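Local structure of TRAP-type transporter, periplasmic component (Cupriavidus necator, 4P8B) at residues L74-D78 / Q79-F83; P103-R106 / E107-L110; D124-Q128 / G129-K133; Q203-A207 / S208-D212; L283-P286 / G287-W291. The protein binds (S)-2-acetolactate as the periplasmic solute-binding component of a TRAP-type transporter and probably hands it to the membrane part for uptake. All coordinates share one frame; numbering follows the deposited sequence. Where two conformers were deposited one is given.

Contact 1: L74-D78 / Q79-F83; sequences LVAGD and QTREF. With X2X ((2S)-2-hydroxy-2-methyl-3-oxobutanoic acid), chain D.
D78 OD1 takes hydrogen bonds from two waters, each also bonded to T80 OG1, which joins the two side chains through solvent. The other carboxylate oxygen, D78 OD2, accepts from R81 NE at 3.0 Å in a salt bridge; it lies near the guanidinium plane but is itself met from above the carboxylate plane, and the two planes stand 89° apart. The carboxylate reaches the arginine because D78 CG is anti to its own backbone N (chi1 -167°). R81, extended from CG to NE, runs back over the turn until V75 CB sits 3.8 Å above one face of its guanidinium, and R81 NH2 gives to a water 2.6 Å away. The backbone here forms a type I' beta turn from V75 to D78, closed by D78 N to V75 O at 2.9 Å. R81 N then donates to D78 O at 3.0 Å, nearly straight (169°). Q79 heads for the binding site: its NE2 gives a 2.9 Å bond to carboxylate oxygen OAD of the acetolactate and another to N100, while OE1 accepts from W199 N and from a water shared with G77 O, fixing the amide's rotation. The turn lies in the loop after strand 66-69 and leads, through R81 at the N-cap position, into helix 82-88, whose E82 bonds S36 in strand 33-36 and W101 of helix 98-101.

Contact 2: P103-R106 / E107-L110; sequences PQVR and ELNL
N109 doubles back on R106, giving R106 O two N-H groups, and this is the close side of the contact. ND2 lies 3.0 Å from R106 O, tilted only 18° from the carbonyl plane, whereas N109 N reaches R106 O at 3.0 Å from well above that plane. With N109 CG beside its backbone N (chi1 -73°), the amide stays near enough to share the same acceptor. One residue earlier the 3-10 pattern repeats, L108 N donating to V105 O at 3.0 Å. Next to this bond the valine and leucine meet obliquely, V105 CB against L108 CD1 at 3.9 Å, and both are buried: V105 packs on F83 and L139, L108 on I135. The outer side is slacker. R106 and E107 run side by side, the arginine bent at chi3 and the glutamate at chi2, and R106 NH1 forms a salt bridge to E107 OE2 at 2.9 Å. The oxygen sits at the guanidinium edge, yet the hydrogen-bond angle of 125° makes this a weak bond. Main-chain and amide bonds therefore probably hold this 3-10 segment, while the charge pair, on an exposed arginine, is likely to be softened by solvent.

Contact 3: D124-Q128 / G129-K133; sequences DALTQ and GEVGK
L126 O accepts from both G129 N and G132 N, and these two bonds span the bend between the helices. G132 N is 2.9 Å away and tilted from the carbonyl plane; G129 N, at 3.2 Å, comes from well above it, on the opposite face. Alongside, the side chains of L126 and V131 point the same way. V131 CG2, beside its backbone N while CG1 is anti to it (chi1 167°), is the branch that meets L126 CD2, at 4.2 Å. Two waters extend the link. One donates to A125 O and accepts from V131 N at 3.0 Å; the other, 2.6 Å from T127 O, donates to it and to G129 O. T127 CA and G132 CA are only 4.3 Å apart: G132 has no side chain, and a CB there would run into T127 O and L126 O. Behind this shell, Q128 N bonds D124 O at 2.9 Å in the last turn of helix 120-127, and from the N-cap position G129 O receives K133 N in the first turn of helix 130-141. D124 is held by a salt bridge to R280. Helix 329-340 backs the apolar pair, with A335 against both L126 and V131. Chemically, L126 O, A125 O, V131 N and G132 N find partners across the bend, directly or through water, while the second water bridges two carbonyls; the opposed helix ends should also attract each other electrostatically.

Contact 4: Q203-A207 / S208-D212; sequences QPAMA and SGAVD
Helix 199-208 ends where V211 folds back on A205 and M206, the chain leaving helical angles at G209, whose positive phi (85°) suits glycine. S208 N donates to P204 O at 3.0 Å, still in the helical pattern. G209 N reaches M206 O in a weak bond of 3.3 Å. V211 N then donates to A205 O at 3.3 Å, almost straight (170°) but from above the carbonyl plane. The valine also supplies the apolar closure. With CG1 anti to the carbonyl carbon (chi1 -63°), CG2 falls between the backbone N and that carbon, and this branch touches both A205 CB and CG of M206, a selenomethionine, each at 4.0 Å. A water bridges the two backbones, donating to M206 O at 2.9 Å and to V211 O at 2.8 Å. Much of the turn's outer side, from A207 to A210, is exposed, while V211 and M206 are buried. M206, bent at chi3, goes on to L226 and V229, and A205 rests on M197. D212 bonds through its backbone to S160 and K174, leading the chain into strand 213-216 beside strand 156-159, with the side chain of V211 about 4 Å from that of the ligand-binding R176.

Contact 5: L283-P286 / G287-W291; sequences LAEP and GAPAW
L283, just before a type I beta turn from E285 to A288, touches the start of helix 289-295 just after it. The backbone bonds come first. A288 N donates to E285 O at 3.2 Å with an N-H...O angle of 163°, arriving from above the carbonyl plane, and this bond closes the turn. Just before it, A284 is the centre of an inverse gamma turn, marked by a weak bond from E285 N to L283 O. A288 occupies the N-cap position, and its O receives W291 N in a weak bond of 3.2 Å; A290 is further tied through its backbone to G282. The apolar contacts belong to L283. Although its CB points away from the helix, CG lies beside the backbone N (chi1 -67°), and CD2, the methyl branching off beside the extended CD1, meets A290 CB at 3.9 Å. The same methyl meets the five-membered ring of W291 obliquely, CD2 to CD1 at 3.9 Å. Q218 of helix 218-223 packs on L283, A290 and W291, F221 meets the indole edge-to-face, and Y120 touches L283 from helix 120-127. The loop after helix 258-279 is thereby packed against two other helices. The remaining contact pairs a polar group with a ring: E285, bent at chi2, crosses P289 at about a right angle, and its OE2 comes to 3.6 Å from P289 CD.

Along the chain the five contacts follow in series, none nested or crossed. Contact 1 closes the loop between strand 66-69 and helix 82-88; contact 2 shapes the loop after helix 98-101. They touch: Q104 NE2 probably bonds T80 O at 3.0 Å, and F83 packs on V105. Contact 3 turns helix 120-127 into helix 130-141 and meets contact 2 where L110 packs on L126 and V131. Contact 4 joins helix 199-208 to strand 213-216, and contact 5 leads from helix 258-279 into helix 289-295. Contacts 4 and 5 touch none of the others; contact 5 lies across the chain's centre from contacts 1 and 2, as contact 4 does from contact 3.

Contact 1: L74-D78 / Q79-F83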
loop_
_atom_site.group_PDB
_atom_site.type_symbol
_atom_site.label_atom_id
_atom_site.label_comp_id
_atom_site.label_asym_id
_atom_site.label_seq_id
_atom_site.Cartn_x
_atom_site.Cartn_y
_atom_site.Cartn_z
ATOM N N LEU A 74 15.213 9.671 0.307
ATOM C CA LEU A 74 16.440 8.990 -0.069
ATOM C C LEU A 74 16.495 8.668 -1.561
ATOM O O LEU A 74 17.579 8.405 -2.092
ATOM C CB LEU A 74 16.624 7.729 0.779
ATOM C CG LEU A 74 16.960 8.027 2.244
ATOM C CD1 LEU A 74 16.845 6.793 3.135
ATOM C CD2 LEU A 74 18.350 8.592 2.349
ATOM N N VAL A 75 15.335 8.649 -2.223
ATOM C CA VAL A 75 15.269 8.558 -3.687
ATOM C C VAL A 75 14.600 9.805 -4.306
ATOM O O VAL A 75 13.941 9.731 -5.337
ATOM C CB VAL A 75 14.560 7.250 -4.174
ATOM C CG1 VAL A 75 15.467 6.066 -3.919
ATOM C CG2 VAL A 75 13.217 7.057 -3.484
ATOM N N ALA A 76 14.763 10.962 -3.661
ATOM C CA ALA A 76 14.246 12.234 -4.179
ATOM C C ALA A 76 12.753 12.173 -4.497
ATOM O O ALA A 76 12.276 12.764 -5.470
ATOM C CB ALA A 76 15.064 12.672 -5.395
ATOM N N GLY A 77 12.020 11.465 -3.649
ATOM C CA GLY A 77 10.576 11.330 -3.779
ATOM C C GLY A 77 10.089 10.305 -4.784
ATOM O O GLY A 77 8.885 10.095 -4.904
ATOM N N ASP A 78 11.014 9.675 -5.507
ATOM C CA ASP A 78 10.647 8.781 -6.603
ATOM C C ASP A 78 10.401 7.380 -6.045
ATOM O O ASP A 78 11.240 6.470 -6.132
ATOM C CB ASP A 78 11.766 8.795 -7.625
ATOM C CG ASP A 78 11.389 8.163 -8.946
ATOM O OD1 ASP A 78 10.298 7.580 -9.045
ATOM O OD2 ASP A 78 12.228 8.259 -9.885
ATOM N N GLN A 79 9.229 7.189 -5.460
ATOM C CA GLN A 79 8.943 5.994 -4.686
ATOM C C GLN A 79 8.955 4.723 -5.519
ATOM O O GLN A 79 9.140 3.621 -4.978
ATOM C CB GLN A 79 7.599 6.166 -3.969
ATOM C CG GLN A 79 6.386 6.280 -4.908
ATOM C CD GLN A 79 5.229 6.971 -4.265
ATOM O OE1 GLN A 79 5.321 8.134 -3.946
ATOM N NE2 GLN A 79 4.136 6.256 -4.077
ATOM N N THR A 80 8.802 4.862 -6.828
ATOM C CA THR A 80 8.761 3.684 -7.679
ATOM C C THR A 80 10.149 3.214 -8.071
ATOM O O THR A 80 10.267 2.278 -8.861
ATOM C CB THR A 80 7.863 3.857 -8.929
ATOM O OG1 THR A 80 8.251 5.014 -9.674
ATOM C CG2 THR A 80 6.389 3.986 -8.537
ATOM N N ARG A 81 11.197 3.794 -7.489
ATOM C CA ARG A 81 12.506 3.165 -7.553
ATOM C C ARG A 81 13.134 3.010 -6.171
ATOM O O ARG A 81 14.341 2.813 -6.045
ATOM C CB ARG A 81 13.445 3.916 -8.492
ATOM C CG ARG A 81 13.739 5.342 -8.068
ATOM C CD ARG A 81 14.651 6.007 -9.094
ATOM N NE ARG A 81 14.869 7.418 -8.803
ATOM C CZ ARG A 81 15.805 7.887 -7.989
ATOM N NH1 ARG A 81 16.660 7.069 -7.392
ATOM N NH2 ARG A 81 15.920 9.204 -7.803
ATOM N N GLU A 82 12.313 3.074 -5.135
ATOM C CA GLU A 82 12.758 2.794 -3.783
ATOM C C GLU A 82 13.338 1.373 -3.647
ATOM O O GLU A 82 14.351 1.181 -2.972
ATOM C CB GLU A 82 11.596 2.964 -2.807
ATOM C CG GLU A 82 12.001 2.920 -1.345
ATOM C CD GLU A 82 10.813 2.837 -0.381
ATOM O OE1 GLU A 82 9.904 2.006 -0.624
ATOM O OE2 GLU A 82 10.751 3.585 0.605
ATOM N N PHE A 83 12.720 0.375 -4.286
ATOM C CA PHE A 83 13.194 -0.994 -4.129
ATOM C C PHE A 83 14.637 -1.111 -4.596
ATOM O O PHE A 83 15.465 -1.761 -3.944
ATOM C CB PHE A 83 12.321 -1.988 -4.896
ATOM C CG PHE A 83 12.668 -3.417 -4.621
ATOM C CD1 PHE A 83 12.209 -4.020 -3.467
ATOM C CD2 PHE A 83 13.472 -4.148 -5.485
ATOM C CE1 PHE A 83 12.498 -5.314 -3.180
ATOM C CE2 PHE A 83 13.779 -5.470 -5.201
ATOM C CZ PHE A 83 13.300 -6.049 -4.035
HETATM O OAD X2X D . 1.431 7.111 -3.306
HETATM C CAH X2X D . 0.457 6.668 -2.615
HETATM O OAE X2X D . -0.743 6.839 -2.982
HETATM C CAI X2X D . 0.714 5.917 -1.350
HETATM C CAB X2X D . 1.268 6.885 -0.328
HETATM O OAF X2X D . -0.422 5.209 -0.942
HETATM C CAG X2X D . 1.736 4.886 -1.709
HETATM O OAC X2X D . 2.926 5.077 -1.456
HETATM C CAA X2X D . 1.320 3.636 -2.406
HETATM O O HOH W 1 6.661 10.504 -3.195
HETATM O O HOH W 2 7.300 7.419 -8.311
HETATM O O HOH W 3 14.492 10.840 -9.223
HETATM O O HOH W 4 10.857 5.467 -10.933
#

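Contact 2: P103-R106 / E107-L110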
loop_
_atom_site.group_PDB
_atom_site.type_symbol
_atom_site.label_atom_id
_atom_site.label_comp_id
_atom_site.label_asym_id
_atom_site.label_seq_id
_atom_site.Cartn_x
_atom_site.Cartn_y
_atom_site.Cartn_z
ATOM N N PRO A 103 7.137 -2.389 -9.775
ATOM C CA PRO A 103 7.902 -2.315 -11.033
ATOM C C PRO A 103 9.128 -3.224 -11.063
ATOM O O PRO A 103 9.496 -3.699 -12.141
ATOM C CB PRO A 103 8.300 -0.831 -11.117
ATOM C CG PRO A 103 7.256 -0.140 -10.345
ATOM C CD PRO A 103 6.910 -1.047 -9.204
ATOM N N GLN A 104 9.721 -3.496 -9.902
ATOM C CA GLN A 104 10.894 -4.358 -9.800
ATOM C C GLN A 104 10.572 -5.801 -9.426
ATOM O O GLN A 104 11.353 -6.703 -9.734
ATOM C CB GLN A 104 11.868 -3.814 -8.759
ATOM C CG GLN A 104 12.496 -2.485 -9.141
ATOM C CD GLN A 104 11.606 -1.302 -8.806
ATOM O OE1 GLN A 104 10.768 -1.374 -7.904
ATOM N NE2 GLN A 104 11.772 -0.207 -9.547
ATOM N N VAL A 105 9.451 -6.014 -8.743
ATOM C CA VAL A 105 9.084 -7.340 -8.254
ATOM C C VAL A 105 7.668 -7.626 -8.735
ATOM O O VAL A 105 6.695 -7.232 -8.085
ATOM C CB VAL A 105 9.150 -7.415 -6.723
ATOM C CG1 VAL A 105 8.941 -8.870 -6.253
ATOM C CG2 VAL A 105 10.487 -6.861 -6.214
ATOM N N ARG A 106 7.552 -8.293 -9.876
ATOM C CA ARG A 106 6.255 -8.450 -10.543
ATOM C C ARG A 106 5.207 -9.129 -9.670
ATOM O O ARG A 106 4.021 -8.860 -9.815
ATOM C CB ARG A 106 6.385 -9.218 -11.853
ATOM C CG ARG A 106 6.552 -10.716 -11.653
ATOM C CD ARG A 106 6.676 -11.458 -12.967
ATOM N NE ARG A 106 8.005 -11.333 -13.526
ATOM C CZ ARG A 106 9.082 -11.936 -13.024
ATOM N NH1 ARG A 106 8.984 -12.687 -11.933
ATOM N NH2 ARG A 106 10.266 -11.778 -13.600
ATOM N N GLU A 107 5.629 -10.012 -8.776
ATOM C CA GLU A 107 4.678 -10.748 -7.948
ATOM C C GLU A 107 3.901 -9.828 -7.016
ATOM O O GLU A 107 2.798 -10.166 -6.598
ATOM C CB GLU A 107 5.403 -11.810 -7.113
ATOM C CG GLU A 107 6.010 -12.949 -7.898
ATOM C CD GLU A 107 7.347 -12.629 -8.569
ATOM O OE1 GLU A 107 7.947 -11.547 -8.339
ATOM O OE2 GLU A 107 7.800 -13.471 -9.357
ATOM N N LEU A 108 4.451 -8.652 -6.699
ATOM C CA LEU A 108 3.761 -7.744 -5.812
ATOM C C LEU A 108 2.519 -7.120 -6.468
ATOM O O LEU A 108 1.672 -6.583 -5.769
ATOM C CB LEU A 108 4.709 -6.660 -5.279
ATOM C CG LEU A 108 5.861 -7.173 -4.422
ATOM C CD1 LEU A 108 6.725 -6.009 -4.014
ATOM C CD2 LEU A 108 5.346 -7.898 -3.189
ATOM N N ASN A 109 2.406 -7.244 -7.797
ATOM C CA ASN A 109 1.177 -6.844 -8.476
ATOM C C ASN A 109 -0.048 -7.675 -8.033
ATOM O O ASN A 109 -1.170 -7.277 -8.275
ATOM C CB ASN A 109 1.319 -6.947 -9.989
ATOM C CG ASN A 109 2.181 -5.863 -10.585
ATOM O OD1 ASN A 109 1.825 -4.693 -10.560
ATOM N ND2 ASN A 109 3.306 -6.258 -11.162
ATOM N N LEU A 110 0.174 -8.813 -7.389
ATOM C CA LEU A 110 -0.922 -9.647 -6.933
ATOM C C LEU A 110 -1.921 -8.852 -6.100
ATOM O O LEU A 110 -3.137 -8.993 -6.266
ATOM C CB LEU A 110 -0.371 -10.825 -6.139
ATOM C CG LEU A 110 -1.353 -11.921 -5.755
ATOM C CD1 LEU A 110 -0.672 -13.280 -5.755
ATOM C CD2 LEU A 110 -1.950 -11.649 -4.384
#

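Contact 3: D124-Q128 / G129-K133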
loop_
_atom_site.group_PDB
_atom_site.type_symbol
_atom_site.label_atom_id
_atom_site.label_comp_id
_atom_site.label_asym_id
_atom_site.label_seq_id
_atom_site.Cartn_x
_atom_site.Cartn_y
_atom_site.Cartn_z
ATOM N N ASP A 124 -5.704 -10.874 4.892
ATOM C CA ASP A 124 -4.959 -11.615 5.902
ATOM C C ASP A 124 -4.699 -13.043 5.442
ATOM O O ASP A 124 -3.666 -13.619 5.769
ATOM C CB ASP A 124 -5.702 -11.605 7.246
ATOM C CG ASP A 124 -5.655 -10.244 7.933
ATOM O OD1 ASP A 124 -4.744 -9.446 7.629
ATOM O OD2 ASP A 124 -6.510 -10.009 8.809
ATOM N N ALA A 125 -5.636 -13.636 4.701
ATOM C CA ALA A 125 -5.440 -14.995 4.195
ATOM C C ALA A 125 -4.247 -15.062 3.256
ATOM O O ALA A 125 -3.609 -16.102 3.154
ATOM C CB ALA A 125 -6.689 -15.504 3.513
ATOM N N LEU A 126 -3.954 -13.970 2.581
ATOM C CA LEU A 126 -2.791 -13.910 1.703
ATOM C C LEU A 126 -1.520 -13.671 2.501
ATOM O O LEU A 126 -0.574 -14.461 2.425
ATOM C CB LEU A 126 -2.972 -12.858 0.616
ATOM C CG LEU A 126 -4.225 -13.011 -0.242
ATOM C CD1 LEU A 126 -4.156 -12.045 -1.399
ATOM C CD2 LEU A 126 -4.378 -14.425 -0.723
ATOM N N THR A 127 -1.487 -12.599 3.277
ATOM C CA THR A 127 -0.238 -12.231 3.928
ATOM C C THR A 127 0.179 -13.268 4.968
ATOM O O THR A 127 1.379 -13.495 5.177
ATOM C CB THR A 127 -0.349 -10.881 4.623
ATOM O OG1 THR A 127 -1.391 -10.969 5.601
ATOM C CG2 THR A 127 -0.642 -9.747 3.623
ATOM N N GLN A 128 -0.791 -13.930 5.604
ATOM C CA GLN A 128 -0.489 -14.862 6.684
ATOM C C GLN A 128 -0.406 -16.297 6.181
ATOM O O GLN A 128 -0.157 -17.196 6.966
ATOM C CB GLN A 128 -1.538 -14.752 7.799
ATOM C CG GLN A 128 -1.607 -13.349 8.368
ATOM C CD GLN A 128 -2.808 -13.095 9.251
ATOM O OE1 GLN A 128 -3.683 -13.944 9.401
ATOM N NE2 GLN A 128 -2.870 -11.890 9.820
ATOM N N GLY A 129 -0.588 -16.511 4.876
ATOM C CA GLY A 129 -0.633 -17.846 4.305
ATOM C C GLY A 129 0.460 -18.139 3.286
ATOM O O GLY A 129 1.501 -17.476 3.264
ATOM N N GLU A 130 0.243 -19.139 2.439
ATOM C CA GLU A 130 1.275 -19.559 1.507
ATOM C C GLU A 130 1.626 -18.468 0.498
ATOM O O GLU A 130 2.753 -18.413 0.004
ATOM C CB GLU A 130 0.882 -20.866 0.796
ATOM C CG GLU A 130 -0.117 -20.741 -0.331
ATOM C CD GLU A 130 -0.527 -22.103 -0.895
ATOM O OE1 GLU A 130 0.366 -22.944 -1.138
ATOM O OE2 GLU A 130 -1.743 -22.321 -1.087
ATOM N N VAL A 131 0.685 -17.591 0.186
ATOM C CA VAL A 131 0.966 -16.560 -0.791
ATOM C C VAL A 131 2.005 -15.598 -0.224
ATOM O O VAL A 131 2.981 -15.263 -0.901
ATOM C CB VAL A 131 -0.299 -15.817 -1.229
ATOM C CG1 VAL A 131 0.051 -14.558 -1.992
ATOM C CG2 VAL A 131 -1.151 -16.731 -2.085
ATOM N N GLY A 132 1.812 -15.167 1.021
ATOM C CA GLY A 132 2.763 -14.261 1.648
ATOM C C GLY A 132 4.126 -14.898 1.768
ATOM O O GLY A 132 5.163 -14.251 1.569
ATOM N N LYS A 133 4.142 -16.183 2.088
ATOM C CA LYS A 133 5.406 -16.886 2.215
ATOM C C LYS A 133 6.137 -16.947 0.876
ATOM O O LYS A 133 7.352 -16.741 0.808
ATOM C CB LYS A 133 5.175 -18.268 2.805
ATOM C CG LYS A 133 4.725 -18.203 4.271
ATOM C CD LYS A 133 4.291 -19.565 4.800
ATOM C CE LYS A 133 3.811 -19.468 6.248
ATOM N NZ LYS A 133 2.652 -20.363 6.559
HETATM O O HOH W 5 -2.107 -17.461 1.143
HETATM O O HOH W 6 2.773 -15.706 5.392
#

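Contact 4: Q203-A207 / S208-D212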
loop_
_atom_site.group_PDB
_atom_site.type_symbol
_atom_site.label_atom_id
_atom_site.label_comp_id
_atom_site.label_asym_id
_atom_site.label_seq_id
_atom_site.Cartn_x
_atom_site.Cartn_y
_atom_site.Cartn_z
ATOM N N GLN A 203 0.043 15.915 -4.586
ATOM C CA GLN A 203 -0.512 16.980 -3.745
ATOM C C GLN A 203 -0.817 18.247 -4.528
ATOM O O GLN A 203 -1.953 18.735 -4.501
ATOM C CB GLN A 203 0.420 17.297 -2.576
ATOM C CG GLN A 203 0.888 16.058 -1.818
ATOM C CD GLN A 203 -0.262 15.169 -1.385
ATOM O OE1 GLN A 203 -1.206 15.613 -0.739
ATOM N NE2 GLN A 203 -0.193 13.897 -1.752
ATOM N N PRO A 204 0.180 18.809 -5.236
ATOM C CA PRO A 204 -0.160 20.041 -5.950
ATOM C C PRO A 204 -1.154 19.793 -7.081
ATOM O O PRO A 204 -1.911 20.677 -7.445
ATOM C CB PRO A 204 1.196 20.533 -6.501
ATOM C CG PRO A 204 2.064 19.292 -6.506
ATOM C CD PRO A 204 1.630 18.538 -5.295
ATOM N N ALA A 205 -1.102 18.602 -7.657
ATOM C CA ALA A 205 -2.001 18.259 -8.750
ATOM C C ALA A 205 -3.459 18.237 -8.260
ATOM O O ALA A 205 -4.364 18.707 -8.953
ATOM C CB ALA A 205 -1.613 16.916 -9.352
HETATM N N MSE A 206 -3.681 17.719 -7.059
HETATM C CA MSE A 206 -5.036 17.744 -6.489
HETATM C C MSE A 206 -5.447 19.161 -6.113
HETATM O O MSE A 206 -6.596 19.566 -6.332
HETATM C CB MSE A 206 -5.129 16.870 -5.256
HETATM C CG MSE A 206 -5.059 15.404 -5.552
HETATM SE SE MSE A 206 -5.214 14.287 -3.953
HETATM C CE MSE A 206 -3.514 14.664 -3.142
ATOM N N ALA A 207 -4.518 19.935 -5.569
ATOM C CA ALA A 207 -4.825 21.294 -5.111
ATOM C C ALA A 207 -5.221 22.184 -6.282
ATOM O O ALA A 207 -6.098 23.039 -6.147
ATOM C CB ALA A 207 -3.633 21.904 -4.377
ATOM N N SER A 208 -4.563 22.016 -7.426
ATOM C CA SER A 208 -4.838 22.880 -8.577
ATOM C C SER A 208 -5.983 22.384 -9.458
ATOM O O SER A 208 -6.434 23.098 -10.348
ATOM C CB SER A 208 -3.607 22.991 -9.467
ATOM O OG SER A 208 -3.392 21.758 -10.142
ATOM N N GLY A 209 -6.407 21.146 -9.266
ATOM C CA GLY A 209 -7.379 20.548 -10.157
ATOM C C GLY A 209 -6.785 19.922 -11.411
ATOM O O GLY A 209 -7.529 19.491 -12.295
ATOM N N ALA A 210 -5.457 19.825 -11.479
ATOM C CA ALA A 210 -4.803 19.201 -12.628
ATOM C C ALA A 210 -5.195 17.724 -12.737
ATOM O O ALA A 210 -5.297 17.187 -13.845
ATOM C CB ALA A 210 -3.293 19.346 -12.524
ATOM N N VAL A 211 -5.445 17.081 -11.599
ATOM C CA VAL A 211 -6.171 15.812 -11.587
ATOM C C VAL A 211 -7.489 16.032 -10.848
ATOM O O VAL A 211 -7.589 16.913 -9.989
ATOM C CB VAL A 211 -5.374 14.660 -10.929
ATOM C CG1 VAL A 211 -4.112 14.384 -11.719
ATOM C CG2 VAL A 211 -5.063 14.988 -9.489
ATOM N N ASP A 212 -8.497 15.251 -11.215
ATOM C CA ASP A 212 -9.808 15.311 -10.581
ATOM C C ASP A 212 -9.857 14.520 -9.270
ATOM O O ASP A 212 -10.672 14.818 -8.386
ATOM C CB ASP A 212 -10.893 14.748 -11.520
ATOM C CG ASP A 212 -10.961 15.456 -12.849
ATOM O OD1 ASP A 212 -10.847 16.702 -12.882
ATOM O OD2 ASP A 212 -11.203 14.776 -13.874
HETATM O O HOH W 7 -8.467 17.601 -7.430
#

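Contact 5: L283-P286 / G287-W291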
loop_
_atom_site.group_PDB
_atom_site.type_symbol
_atom_site.label_atom_id
_atom_site.label_comp_id
_atom_site.label_asym_id
_atom_site.label_seq_id
_atom_site.Cartn_x
_atom_site.Cartn_y
_atom_site.Cartn_z
ATOM N N LEU A 283 -12.562 0.874 10.595
ATOM C CA LEU A 283 -12.761 0.377 9.220
ATOM C C LEU A 283 -13.171 -1.079 9.095
ATOM O O LEU A 283 -13.991 -1.410 8.257
ATOM C CB LEU A 283 -11.483 0.542 8.398
ATOM C CG LEU A 283 -11.121 1.985 8.139
ATOM C CD1 LEU A 283 -9.688 2.077 7.641
ATOM C CD2 LEU A 283 -12.089 2.601 7.129
ATOM N N ALA A 284 -12.566 -1.961 9.878
ATOM C CA ALA A 284 -12.849 -3.387 9.762
ATOM C C ALA A 284 -14.026 -3.737 10.662
ATOM O O ALA A 284 -13.985 -4.715 11.408
ATOM C CB ALA A 284 -11.620 -4.207 10.128
ATOM N N GLU A 285 -15.068 -2.921 10.579
ATOM C CA GLU A 285 -16.234 -3.029 11.445
ATOM C C GLU A 285 -17.464 -2.670 10.622
ATOM O O GLU A 285 -17.361 -1.936 9.639
ATOM C CB GLU A 285 -16.103 -2.061 12.623
ATOM C CG GLU A 285 -14.803 -2.196 13.400
ATOM C CD GLU A 285 -14.335 -0.882 13.996
ATOM O OE1 GLU A 285 -13.286 -0.893 14.676
ATOM O OE2 GLU A 285 -15.016 0.154 13.788
ATOM N N PRO A 286 -18.638 -3.170 11.032
ATOM C CA PRO A 286 -19.863 -3.078 10.224
ATOM C C PRO A 286 -20.182 -1.697 9.638
ATOM O O PRO A 286 -20.367 -1.585 8.425
ATOM C CB PRO A 286 -20.967 -3.514 11.203
ATOM C CG PRO A 286 -20.301 -3.630 12.564
ATOM C CD PRO A 286 -18.866 -3.902 12.288
ATOM N N GLY A 287 -20.247 -0.668 10.475
ATOM C CA GLY A 287 -20.716 0.635 10.028
ATOM C C GLY A 287 -19.624 1.626 9.653
ATOM O O GLY A 287 -19.885 2.820 9.557
ATOM N N ALA A 288 -18.409 1.127 9.448
ATOM C CA ALA A 288 -17.248 1.964 9.127
ATOM C C ALA A 288 -17.387 3.416 9.600
ATOM O O ALA A 288 -17.597 4.333 8.797
ATOM C CB ALA A 288 -16.954 1.911 7.633
ATOM N N PRO A 289 -17.251 3.625 10.918
ATOM C CA PRO A 289 -17.212 4.938 11.569
ATOM C C PRO A 289 -16.160 5.866 10.977
ATOM O O PRO A 289 -16.375 7.077 10.951
ATOM C CB PRO A 289 -16.840 4.612 13.022
ATOM C CG PRO A 289 -17.113 3.166 13.198
ATOM C CD PRO A 289 -17.010 2.520 11.862
ATOM N N ALA A 290 -15.044 5.329 10.492
ATOM C CA ALA A 290 -13.996 6.200 10.023
ATOM C C ALA A 290 -14.454 6.991 8.803
ATOM O O ALA A 290 -14.097 8.152 8.650
ATOM C CB ALA A 290 -12.745 5.401 9.717
ATOM N N TRP A 291 -15.220 6.365 7.919
ATOM C CA TRP A 291 -15.752 7.110 6.777
ATOM C C TRP A 291 -16.857 8.088 7.195
ATOM O O TRP A 291 -16.990 9.161 6.608
ATOM C CB TRP A 291 -16.217 6.155 5.661
ATOM C CG TRP A 291 -15.057 5.657 4.839
ATOM C CD1 TRP A 291 -14.630 4.362 4.698
ATOM C CD2 TRP A 291 -14.172 6.459 4.053
ATOM N NE1 TRP A 291 -13.528 4.318 3.875
ATOM C CE2 TRP A 291 -13.221 5.595 3.475
ATOM C CE3 TRP A 291 -14.071 7.831 3.803
ATOM C CZ2 TRP A 291 -12.209 6.059 2.638
ATOM C CZ3 TRP A 291 -13.055 8.287 2.982
ATOM C CH2 TRP A 291 -12.128 7.393 2.415
#